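Local coordinates for Serine/threonine-protein phosphatase 2A regulatory subunit B'' subunit alpha (Homo sapiens, PDB 4I5J) that serves as a calcium-binding, EF-hand regulatory subunit of protein phosphatase 2A, one that might modulate the enzyme's substrate selectivity, activity and localization, at residues 25-37 / 78-90. Residues are numbered along the deposited sequence; the frame is centred on the assembly and turned at random.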
ATOM      1  N   CYS A  25     -20.278  -6.823 -17.786  1.00 56.18           N
ATOM      2  CA  CYS A  25     -19.740  -6.335 -16.532  1.00 54.09           C
ATOM      3  C   CYS A  25     -19.196  -4.929 -16.728  1.00 54.09           C
ATOM      4  O   CYS A  25     -18.620  -4.608 -17.765  1.00 51.69           O
ATOM      5  CB  CYS A  25     -18.682  -7.288 -15.976  1.00 52.39           C
ATOM      6  SG  CYS A  25     -19.386  -8.852 -15.425  1.00 81.71           S
ATOM      7  N   SER A  26     -19.400  -4.083 -15.730  1.00 59.18           N
ATOM      8  CA  SER A  26     -19.057  -2.676 -15.865  1.00 62.62           C
ATOM      9  C   SER A  26     -17.782  -2.356 -15.092  1.00 55.99           C
ATOM     10  O   SER A  26     -17.334  -1.207 -15.087  1.00 50.79           O
ATOM     11  CB  SER A  26     -20.217  -1.803 -15.378  1.00 62.12           C
ATOM     12  OG  SER A  26     -20.617  -2.192 -14.072  1.00 65.74           O
ATOM     13  N   SER A  27     -17.208  -3.385 -14.461  1.00 49.44           N
ATOM     14  CA  SER A  27     -15.982  -3.254 -13.680  1.00 41.75           C
ATOM     15  C   SER A  27     -14.979  -4.367 -13.993  1.00 43.59           C
ATOM     16  O   SER A  27     -15.337  -5.411 -14.550  1.00 43.65           O
ATOM     17  CB  SER A  27     -16.311  -3.279 -12.191  1.00 44.20           C
ATOM     18  OG  SER A  27     -16.844  -4.547 -11.840  1.00 49.69           O
ATOM     19  N   LEU A  28     -13.717  -4.141 -13.634  1.00 38.31           N
ATOM     20  CA  LEU A  28     -12.690  -5.158 -13.838  1.00 40.66           C
ATOM     21  C   LEU A  28     -12.128  -5.656 -12.505  1.00 41.53           C
ATOM     22  O   LEU A  28     -11.840  -4.871 -11.594  1.00 42.36           O
ATOM     23  CB  LEU A  28     -11.532  -4.619 -14.686  1.00 37.26           C
ATOM     24  CG  LEU A  28     -11.869  -3.888 -15.979  1.00 37.21           C
ATOM     25  CD1 LEU A  28     -10.615  -3.301 -16.630  1.00 37.29           C
ATOM     26  CD2 LEU A  28     -12.550  -4.838 -16.915  1.00 38.40           C
ATOM     27  N   GLU A  29     -11.954  -6.964 -12.409  1.00 43.92           N
ATOM     28  CA  GLU A  29     -11.291  -7.551 -11.262  1.00 36.03           C
ATOM     29  C   GLU A  29      -9.856  -7.866 -11.622  1.00 29.43           C
ATOM     30  O   GLU A  29      -9.504  -7.840 -12.797  1.00 37.87           O
ATOM     31  CB  GLU A  29     -12.022  -8.820 -10.846  1.00 45.27           C
ATOM     32  CG  GLU A  29     -13.379  -8.489 -10.253  1.00 53.09           C
ATOM     33  CD  GLU A  29     -14.175  -9.712  -9.923  1.00 66.47           C
ATOM     34  OE1 GLU A  29     -13.843 -10.809 -10.441  1.00 76.68           O
ATOM     35  OE2 GLU A  29     -15.138  -9.567  -9.148  1.00 66.89           O
ATOM     36  N   GLN A  30      -9.039  -8.178 -10.618  1.00 36.48           N
ATOM     37  CA  GLN A  30      -7.626  -8.487 -10.854  1.00 34.76           C
ATOM     38  C   GLN A  30      -7.405  -9.474 -11.979  1.00 38.51           C
ATOM     39  O   GLN A  30      -6.542  -9.244 -12.834  1.00 33.57           O
ATOM     40  CB  GLN A  30      -6.937  -8.973  -9.575  1.00 32.79           C
ATOM     41  CG  GLN A  30      -6.772  -7.846  -8.561  1.00 37.71           C
ATOM     42  CD  GLN A  30      -5.627  -8.089  -7.576  1.00 45.96           C
ATOM     43  OE1 GLN A  30      -4.921  -9.081  -7.674  1.00 43.95           O
ATOM     44  NE2 GLN A  30      -5.445  -7.175  -6.626  1.00 50.54           N
ATOM     45  N   GLU A  31      -8.186 -10.557 -11.996  1.00 36.22           N
ATOM     46  CA  GLU A  31      -8.007 -11.617 -13.008  1.00 43.10           C
ATOM     47  C   GLU A  31      -8.170 -11.102 -14.444  1.00 35.98           C
ATOM     48  O   GLU A  31      -7.534 -11.602 -15.371  1.00 37.95           O
ATOM     49  CB  GLU A  31      -8.979 -12.788 -12.765  1.00 48.89           C
ATOM     50  CG  GLU A  31      -8.720 -13.599 -11.482  1.00 59.14           C
ATOM     51  CD  GLU A  31      -9.169 -12.898 -10.180  1.00 65.04           C
ATOM     52  OE1 GLU A  31      -8.875 -13.441  -9.092  1.00 78.24           O
ATOM     53  OE2 GLU A  31      -9.806 -11.822 -10.225  1.00 52.98           O
ATOM     54  N   ASP A  32      -9.010 -10.083 -14.606  1.00 36.94           N
ATOM     55  CA  ASP A  32      -9.321  -9.520 -15.918  1.00 39.67           C
ATOM     56  C   ASP A  32      -8.109  -8.854 -16.567  1.00 40.22           C
ATOM     57  O   ASP A  32      -8.075  -8.687 -17.784  1.00 36.19           O
ATOM     58  CB  ASP A  32     -10.451  -8.489 -15.801  1.00 36.26           C
ATOM     59  CG  ASP A  32     -11.776  -9.110 -15.397  1.00 38.02           C
ATOM     60  OD1 ASP A  32     -11.995 -10.284 -15.756  1.00 39.66           O
ATOM     61  OD2 ASP A  32     -12.594  -8.421 -14.731  1.00 38.72           O
ATOM     62  N   PHE A  33      -7.127  -8.464 -15.751  1.00 39.00           N
ATOM     63  CA  PHE A  33      -5.926  -7.818 -16.262  1.00 34.06           C
ATOM     64  C   PHE A  33      -4.883  -8.823 -16.730  1.00 37.06           C
ATOM     65  O   PHE A  33      -3.912  -8.455 -17.399  1.00 35.24           O
ATOM     66  CB  PHE A  33      -5.315  -6.911 -15.205  1.00 27.04           C
ATOM     67  CG  PHE A  33      -6.028  -5.605 -15.054  1.00 31.55           C
ATOM     68  CD1 PHE A  33      -7.194  -5.520 -14.308  1.00 34.54           C
ATOM     69  CD2 PHE A  33      -5.559  -4.469 -15.691  1.00 31.27           C
ATOM     70  CE1 PHE A  33      -7.878  -4.300 -14.182  1.00 36.44           C
ATOM     71  CE2 PHE A  33      -6.227  -3.262 -15.576  1.00 27.76           C
ATOM     72  CZ  PHE A  33      -7.385  -3.174 -14.820  1.00 35.09           C
ATOM     73  N   ILE A  34      -5.065 -10.089 -16.367  1.00 34.50           N
ATOM     74  CA  ILE A  34      -4.031 -11.090 -16.683  1.00 35.39           C
ATOM     75  C   ILE A  34      -3.726 -11.222 -18.187  1.00 38.94           C
ATOM     76  O   ILE A  34      -2.561 -11.157 -18.587  1.00 41.48           O
ATOM     77  CB  ILE A  34      -4.317 -12.476 -16.040  1.00 49.60           C
ATOM     78  CG1 ILE A  34      -4.018 -12.421 -14.543  1.00 41.16           C
ATOM     79  CG2 ILE A  34      -3.480 -13.569 -16.708  1.00 50.40           C
ATOM     80  CD1 ILE A  34      -4.692 -13.510 -13.749  1.00 38.52           C
ATOM     81  N   PRO A  35      -4.761 -11.380 -19.032  1.00 41.37           N
ATOM     82  CA  PRO A  35      -4.391 -11.507 -20.445  1.00 43.37           C
ATOM     83  C   PRO A  35      -3.738 -10.238 -21.006  1.00 46.99           C
ATOM     84  O   PRO A  35      -2.893 -10.340 -21.895  1.00 42.91           O
ATOM     85  CB  PRO A  35      -5.722 -11.810 -21.145  1.00 41.29           C
ATOM     86  CG  PRO A  35      -6.773 -11.541 -20.166  1.00 42.07           C
ATOM     87  CD  PRO A  35      -6.187 -11.659 -18.807  1.00 41.77           C
ATOM     88  N   LEU A  36      -4.101  -9.071 -20.477  1.00 39.75           N
ATOM     89  CA  LEU A  36      -3.443  -7.824 -20.866  1.00 38.20           C
ATOM     90  C   LEU A  36      -1.947  -7.854 -20.497  1.00 40.94           C
ATOM     91  O   LEU A  36      -1.080  -7.483 -21.293  1.00 38.46           O
ATOM     92  CB  LEU A  36      -4.127  -6.622 -20.195  1.00 36.82           C
ATOM     93  CG  LEU A  36      -3.410  -5.290 -20.410  1.00 39.60           C
ATOM     94  CD1 LEU A  36      -3.442  -4.945 -21.875  1.00 47.53           C
ATOM     95  CD2 LEU A  36      -4.014  -4.172 -19.602  1.00 37.82           C
ATOM     96  N   LEU A  37      -1.655  -8.306 -19.283  1.00 37.36           N
ATOM     97  CA  LEU A  37      -0.278  -8.392 -18.816  1.00 39.87           C
ATOM     98  C   LEU A  37       0.494  -9.447 -19.582  1.00 36.25           C
ATOM     99  O   LEU A  37       1.667  -9.278 -19.866  1.00 39.72           O
ATOM    100  CB  LEU A  37      -0.228  -8.695 -17.317  1.00 38.23           C
ATOM    101  CG  LEU A  37       0.156  -7.495 -16.448  1.00 38.56           C
ATOM    102  CD1 LEU A  37       1.549  -6.989 -16.815  1.00 35.81           C
ATOM    103  CD2 LEU A  37      -0.857  -6.372 -16.566  1.00 31.68           C
ATOM    104  N   GLY A  78     -11.913  -3.950  -5.049  1.00 43.47           N
ATOM    105  CA  GLY A  78     -11.392  -5.063  -5.833  1.00 33.97           C
ATOM    106  C   GLY A  78     -11.988  -5.087  -7.232  1.00 39.36           C
ATOM    107  O   GLY A  78     -11.751  -6.013  -8.006  1.00 43.48           O
ATOM    108  N   LYS A  79     -12.761  -4.054  -7.553  1.00 38.94           N
ATOM    109  CA  LYS A  79     -13.395  -3.932  -8.864  1.00 47.85           C
ATOM    110  C   LYS A  79     -13.136  -2.533  -9.433  1.00 46.50           C
ATOM    111  O   LYS A  79     -13.613  -1.527  -8.896  1.00 44.09           O
ATOM    112  CB  LYS A  79     -14.906  -4.227  -8.771  1.00 50.38           C
ATOM    113  CG  LYS A  79     -15.221  -5.626  -8.212  1.00 56.56           C
ATOM    114  CD  LYS A  79     -16.697  -5.988  -8.313  1.00 67.59           C
ATOM    115  CE  LYS A  79     -16.957  -7.405  -7.797  1.00 73.64           C
ATOM    116  NZ  LYS A  79     -18.414  -7.744  -7.661  1.00 77.46           N
ATOM    117  N   ILE A  80     -12.355  -2.467 -10.503  1.00 40.72           N
ATOM    118  CA  ILE A  80     -12.032  -1.180 -11.100  1.00 39.43           C
ATOM    119  C   ILE A  80     -13.159  -0.677 -12.014  1.00 39.70           C
ATOM    120  O   ILE A  80     -13.649  -1.406 -12.877  1.00 41.00           O
ATOM    121  CB  ILE A  80     -10.660  -1.232 -11.816  1.00 32.42           C
ATOM    122  CG1 ILE A  80      -9.546  -1.205 -10.767  1.00 30.31           C
ATOM    123  CG2 ILE A  80     -10.489  -0.073 -12.806  1.00 30.73           C
ATOM    124  CD1 ILE A  80      -8.144  -1.335 -11.367  1.00 34.55           C
ATOM    125  N   THR A  81     -13.569   0.570 -11.799  1.00 41.58           N
ATOM    126  CA  THR A  81     -14.629   1.193 -12.586  1.00 40.40           C
ATOM    127  C   THR A  81     -14.023   2.129 -13.628  1.00 40.43           C
ATOM    128  O   THR A  81     -12.830   2.442 -13.586  1.00 38.94           O
ATOM    129  CB  THR A  81     -15.543   2.046 -11.701  1.00 39.18           C
ATOM    130  OG1 THR A  81     -14.746   3.016 -11.009  1.00 46.43           O
ATOM    131  CG2 THR A  81     -16.300   1.186 -10.669  1.00 36.95           C
ATOM    132  N   SER A  82     -14.845   2.592 -14.562  1.00 37.65           N
ATOM    133  CA  SER A  82     -14.360   3.527 -15.570  1.00 43.34           C
ATOM    134  C   SER A  82     -13.967   4.849 -14.924  1.00 42.59           C
ATOM    135  O   SER A  82     -13.017   5.512 -15.376  1.00 38.46           O
ATOM    136  CB  SER A  82     -15.406   3.757 -16.656  1.00 43.60           C
ATOM    137  OG  SER A  82     -16.561   4.346 -16.089  1.00 49.59           O
ATOM    138  N   THR A  83     -14.689   5.226 -13.868  1.00 38.47           N
ATOM    139  CA  THR A  83     -14.386   6.455 -13.124  1.00 44.84           C
ATOM    140  C   THR A  83     -12.981   6.374 -12.550  1.00 39.89           C
ATOM    141  O   THR A  83     -12.190   7.318 -12.661  1.00 39.17           O
ATOM    142  CB  THR A  83     -15.375   6.691 -11.950  1.00 50.95           C
ATOM    143  OG1 THR A  83     -16.709   6.764 -12.454  1.00 53.42           O
ATOM    144  CG2 THR A  83     -15.068   7.979 -11.250  1.00 46.66           C
ATOM    145  N   GLU A  84     -12.662   5.221 -11.971  1.00 39.37           N
ATOM    146  CA  GLU A  84     -11.343   5.016 -11.398  1.00 41.48           C
ATOM    147  C   GLU A  84     -10.246   5.057 -12.453  1.00 37.52           C
ATOM    148  O   GLU A  84      -9.169   5.609 -12.214  1.00 36.40           O
ATOM    149  CB  GLU A  84     -11.305   3.724 -10.584  1.00 35.77           C
ATOM    150  CG  GLU A  84     -12.199   3.839  -9.355  1.00 34.92           C
ATOM    151  CD  GLU A  84     -12.231   2.573  -8.536  1.00 38.97           C
ATOM    152  OE1 GLU A  84     -11.938   1.492  -9.100  1.00 38.57           O
ATOM    153  OE2 GLU A  84     -12.550   2.659  -7.337  1.00 46.33           O
ATOM    154  N   ILE A  85     -10.511   4.508 -13.631  1.00 32.89           N
ATOM    155  CA  ILE A  85      -9.505   4.559 -14.671  1.00 33.21           C
ATOM    156  C   ILE A  85      -9.324   5.981 -15.171  1.00 41.56           C
ATOM    157  O   ILE A  85      -8.190   6.439 -15.419  1.00 40.02           O
ATOM    158  CB  ILE A  85      -9.838   3.627 -15.826  1.00 36.48           C
ATOM    159  CG1 ILE A  85      -9.723   2.189 -15.353  1.00 38.68           C
ATOM    160  CG2 ILE A  85      -8.852   3.829 -16.976  1.00 39.38           C
ATOM    161  CD1 ILE A  85      -9.980   1.199 -16.410  1.00 53.62           C
ATOM    162  N   ARG A  86     -10.447   6.680 -15.295  1.00 41.52           N
ATOM    163  CA  ARG A  86     -10.478   8.040 -15.828  1.00 39.81           C
ATOM    164  C   ARG A  86      -9.686   8.993 -14.935  1.00 38.85           C
ATOM    165  O   ARG A  86      -9.067   9.930 -15.423  1.00 40.06           O
ATOM    166  CB  ARG A  86     -11.933   8.494 -15.937  1.00 46.14           C
ATOM    167  CG  ARG A  86     -12.190   9.781 -16.686  1.00 54.37           C
ATOM    168  CD  ARG A  86     -13.691  10.111 -16.624  1.00 57.56           C
ATOM    169  NE  ARG A  86     -14.497   8.965 -17.041  1.00 55.51           N
ATOM    170  CZ  ARG A  86     -15.531   8.473 -16.365  1.00 59.81           C
ATOM    171  NH1 ARG A  86     -15.914   9.030 -15.216  1.00 61.78           N
ATOM    172  NH2 ARG A  86     -16.188   7.419 -16.844  1.00 57.07           N
ATOM    173  N   LYS A  87      -9.687   8.750 -13.626  1.00 36.88           N
ATOM    174  CA  LYS A  87      -8.911   9.596 -12.704  1.00 37.09           C
ATOM    175  C   LYS A  87      -7.449   9.166 -12.517  1.00 39.36           C
ATOM    176  O   LYS A  87      -6.696   9.805 -11.787  1.00 45.26           O
ATOM    177  CB  LYS A  87      -9.607   9.693 -11.346  1.00 40.88           C
ATOM    178  CG  LYS A  87     -10.943  10.438 -11.396  1.00 49.34           C
ATOM    179  CD  LYS A  87     -11.760  10.189 -10.134  1.00 55.46           C
ATOM    180  CE  LYS A  87     -13.118  10.883 -10.221  1.00 67.63           C
ATOM    181  NZ  LYS A  87     -13.937  10.680  -8.990  1.00 72.32           N
ATOM    182  N   SER A  88      -7.041   8.107 -13.209  1.00 36.78           N
ATOM    183  CA  SER A  88      -5.681   7.587 -13.096  1.00 34.14           C
ATOM    184  C   SER A  88      -4.867   7.867 -14.357  1.00 36.23           C
ATOM    185  O   SER A  88      -5.410   8.310 -15.360  1.00 37.43           O
ATOM    186  CB  SER A  88      -5.725   6.071 -12.876  1.00 32.64           C
ATOM    187  OG  SER A  88      -5.941   5.399 -14.109  1.00 32.51           O
ATOM    188  N   ASN A  89      -3.567   7.580 -14.316  1.00 32.25           N
ATOM    189  CA  ASN A  89      -2.740   7.668 -15.516  1.00 31.86           C
ATOM    190  C   ASN A  89      -2.519   6.310 -16.161  1.00 30.33           C
ATOM    191  O   ASN A  89      -1.525   6.117 -16.872  1.00 29.21           O
ATOM    192  CB  ASN A  89      -1.370   8.318 -15.208  1.00 30.57           C
ATOM    193  CG  ASN A  89      -0.505   7.460 -14.297  1.00 37.19           C
ATOM    194  OD1 ASN A  89      -0.975   6.479 -13.730  1.00 36.89           O
ATOM    195  ND2 ASN A  89       0.767   7.822 -14.164  1.00 42.16           N
ATOM    196  N   PHE A  90      -3.418   5.356 -15.925  1.00 30.70           N
ATOM    197  CA  PHE A  90      -3.162   4.011 -16.453  1.00 29.71           C
ATOM    198  C   PHE A  90      -3.204   3.955 -17.983  1.00 31.88           C
ATOM    199  O   PHE A  90      -2.319   3.397 -18.614  1.00 33.75           O
ATOM    200  CB  PHE A  90      -4.110   2.954 -15.873  1.00 37.34           C
ATOM    201  CG  PHE A  90      -3.802   1.560 -16.367  1.00 35.13           C
ATOM    202  CD1 PHE A  90      -2.617   0.928 -15.990  1.00 34.03           C
ATOM    203  CD2 PHE A  90      -4.670   0.899 -17.220  1.00 32.96           C
ATOM    204  CE1 PHE A  90      -2.297  -0.343 -16.453  1.00 29.92           C
ATOM    205  CE2 PHE A  90      -4.370  -0.383 -17.675  1.00 38.30           C
ATOM    206  CZ  PHE A  90      -3.173  -1.004 -17.297  1.00 35.18           C
TER
HETATM  207  O   HOH W   1     -17.391   1.241 -14.939  1.00 47.18           O
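Leu28 O is gripped by Ile80 N in a nearly straight hydrogen bond of 2.7 Å that lies in the carbonyl plane, and Lys79 CA brings a C-H to the same oxygen at 3.3 Å. The return bond, Leu28 N to Ile80 O at 2.8 Å, falls on a lone pair, while Ser27 CA adds a strongly bent C-H contact to that acceptor. Together they make a single antiparallel, hydrogen-bonded bridge, consistent with the short backbone pairing of two EF-hand loops. Beyond it, a water accepts from Ser82 N, at the start of helix 82-86, and sits doubtfully close to Ser26 O; there Thr81 and Glu84 form a capping box. Ser27 OG rests against Lys79 CB, and the extended chains of Glu29 and Lys79 run alongside each other. Glu29 OE2 meets Lys79 CE at 3.1 Å but stays 4.0 Å from Lys79 NZ, too far for a salt bridge. Phe33, Leu36, Ile80 and Phe90 form the apolar part. Phe33 crosses Ile80 at about a right angle, Phe33 CZ 4.0 Å from Ile80 CD1, and turns its CE2 edge toward the face of Phe90 in an offset edge-to-face pair with planes at 73°. A chi1 of -177°, which sets Phe90 CG opposite its own backbone N, carries the ring to Phe33 and Leu36; Leu36 CD2 meets the ring edge at Phe90 CZ, 4.0 Å away. Phe69 of helix 54-72 touches both Phe33 and Ile80, while Leu28 and Ile85 pack on Phe16 and Ile17 of helix 12-20. No calcium-site residue takes part: backbone bonds join two loops of this N-terminal EF-hand region, apolar contacts link Phe33 and Leu36 of helix 34-43 to Ile80 and Phe90, and Glu29–Lys79 probably adds modest electrostatic attraction.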